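Local atomic coordinates of Alpha/beta fold hydrolase (Pseudomonas aeruginosa, PDB entry 6I8W), a protein that is a membrane-bound phospholipase A of the alpha/beta hydrolase fold, a bacterial virulence factor that degrades membrane phospholipids. Residues A[143-148]-A[240-245]. Sequence-based numbering, arbitrary orientation.
Sequences AALYAA and EPELPK
Ala148 sets its methyl against both Glu242 and Lys245, its CB 3.8 Å from Glu242 O and 4.3 Å from the CB atoms of both residues. The carbonyl oxygen it meets accepts the backbone N-H of Lys245, with N and O 2.9 Å apart, closing the 3-10 turn from Glu242 to Lys245. One helical turn back, Leu145 reaches the loop with a single branch: CD2 lies 3.9 Å from Glu242 CG, the two side chains running at a slant to each other. In Glu242 the CG stands opposite the carbonyl carbon (chi1 -50°), and a bend at chi2 (-54°) turns the carboxylate away from this apolar touch and toward Lys245. The lysine chain is extended beyond CB and leads away from the helix; its NZ meets Glu242 OE1 at 2.9 Å on the syn side, 24° out of the carboxylate plane. This salt bridge ties the two ends of the turn together. Helix 138-149, which follows the probable nucleophile elbow, thus packs against the loop leading from helix 208-234 into strand 250-255, with Ala143, Ala144 and Ala147 lying on strand 154-160 and Tyr146 on helix 112-125.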
loop_
_atom_site.group_PDB
_atom_site.type_symbol
_atom_site.label_atom_id
_atom_site.label_comp_id
_atom_site.label_asym_id
_atom_site.label_seq_id
_atom_site.Cartn_x
_atom_site.Cartn_y
_atom_site.Cartn_z
ATOM N N ALA A 143 10.331 -1.551 -0.583
ATOM C CA ALA A 143 10.869 -1.105 -1.874
ATOM C C ALA A 143 12.316 -0.638 -1.744
ATOM O O ALA A 143 13.144 -0.893 -2.614
ATOM C CB ALA A 143 10.028 0.019 -2.451
ATOM N N ALA A 144 12.613 0.081 -0.670
ATOM C CA ALA A 144 13.978 0.563 -0.475
ATOM C C ALA A 144 14.951 -0.612 -0.352
ATOM O O ALA A 144 16.045 -0.569 -0.912
ATOM C CB ALA A 144 14.065 1.462 0.749
ATOM N N LEU A 145 14.549 -1.672 0.348
ATOM C CA LEU A 145 15.440 -2.829 0.512
ATOM C C LEU A 145 15.643 -3.576 -0.807
ATOM O O LEU A 145 16.739 -4.044 -1.098
ATOM C CB LEU A 145 14.914 -3.790 1.580
ATOM C CG LEU A 145 15.006 -3.263 3.009
ATOM C CD1 LEU A 145 14.344 -4.246 3.971
ATOM C CD2 LEU A 145 16.462 -2.984 3.403
ATOM N N TYR A 146 14.580 -3.693 -1.593
ATOM C CA TYR A 146 14.676 -4.271 -2.929
ATOM C C TYR A 146 15.724 -3.498 -3.744
ATOM O O TYR A 146 16.632 -4.096 -4.334
ATOM C CB TYR A 146 13.289 -4.236 -3.598
ATOM C CG TYR A 146 13.108 -4.950 -4.933
ATOM C CD1 TYR A 146 14.183 -5.381 -5.696
ATOM C CD2 TYR A 146 11.832 -5.159 -5.442
ATOM C CE1 TYR A 146 13.989 -6.015 -6.924
ATOM C CE2 TYR A 146 11.630 -5.792 -6.655
ATOM C CZ TYR A 146 12.709 -6.211 -7.395
ATOM O OH TYR A 146 12.487 -6.837 -8.605
ATOM N N ALA A 147 15.601 -2.171 -3.761
ATOM C CA ALA A 147 16.524 -1.318 -4.512
ATOM C C ALA A 147 17.966 -1.435 -4.016
ATOM O O ALA A 147 18.906 -1.334 -4.807
ATOM C CB ALA A 147 16.066 0.151 -4.461
ATOM N N ALA A 148 18.144 -1.635 -2.711
ATOM C CA ALA A 148 19.488 -1.732 -2.142
ATOM C C ALA A 148 20.091 -3.095 -2.436
ATOM O O ALA A 148 21.301 -3.229 -2.599
ATOM C CB ALA A 148 19.460 -1.475 -0.641
ATOM N N GLU A 240 18.812 3.288 7.410
ATOM C CA GLU A 240 19.953 4.206 7.404
ATOM C C GLU A 240 21.249 3.557 6.876
ATOM O O GLU A 240 21.952 4.174 6.084
ATOM C CB GLU A 240 20.179 4.805 8.798
ATOM C CG GLU A 240 19.128 5.831 9.219
ATOM C CD GLU A 240 17.925 5.209 9.927
ATOM O OE1 GLU A 240 17.757 3.967 9.876
ATOM O OE2 GLU A 240 17.151 5.969 10.549
ATOM N N PRO A 241 21.569 2.314 7.296
ATOM C CA PRO A 241 22.773 1.712 6.701
ATOM C C PRO A 241 22.592 1.208 5.256
ATOM O O PRO A 241 23.581 0.848 4.626
ATOM C CB PRO A 241 23.074 0.525 7.632
ATOM C CG PRO A 241 22.240 0.748 8.863
ATOM C CD PRO A 241 21.023 1.458 8.367
ATOM N N GLU A 242 21.361 1.137 4.758
ATOM C CA GLU A 242 21.107 0.534 3.447
ATOM C C GLU A 242 20.976 1.552 2.315
ATOM O O GLU A 242 21.366 1.279 1.178
ATOM C CB GLU A 242 19.838 -0.341 3.495
ATOM C CG GLU A 242 19.782 -1.348 4.669
ATOM C CD GLU A 242 21.008 -2.250 4.750
ATOM O OE1 GLU A 242 21.546 -2.623 3.686
ATOM O OE2 GLU A 242 21.418 -2.609 5.885
ATOM N N LEU A 243 20.417 2.719 2.623
ATOM C CA LEU A 243 20.190 3.754 1.611
ATOM C C LEU A 243 21.430 4.114 0.775
ATOM O O LEU A 243 21.299 4.303 -0.430
ATOM C CB LEU A 243 19.632 5.015 2.271
ATOM C CG LEU A 243 18.271 4.833 2.930
ATOM C CD1 LEU A 243 17.862 6.075 3.683
ATOM C CD2 LEU A 243 17.245 4.499 1.868
ATOM N N PRO A 244 22.634 4.199 1.393
ATOM C CA PRO A 244 23.790 4.520 0.540
ATOM C C PRO A 244 24.110 3.458 -0.522
ATOM O O PRO A 244 24.851 3.758 -1.451
ATOM C CB PRO A 244 24.948 4.640 1.544
ATOM C CG PRO A 244 24.298 4.998 2.831
ATOM C CD PRO A 244 23.000 4.222 2.821
ATOM N N LYS A 245 23.557 2.255 -0.397
ATOM C CA LYS A 245 23.787 1.198 -1.386
ATOM C C LYS A 245 22.901 1.363 -2.623
ATOM O O LYS A 245 23.124 0.729 -3.651
ATOM C CB LYS A 245 23.536 -0.176 -0.770
ATOM C CG LYS A 245 24.456 -0.519 0.390
ATOM C CD LYS A 245 24.012 -1.809 1.066
ATOM C CE LYS A 245 24.839 -2.094 2.312
ATOM N NZ LYS A 245 24.273 -3.238 3.079
#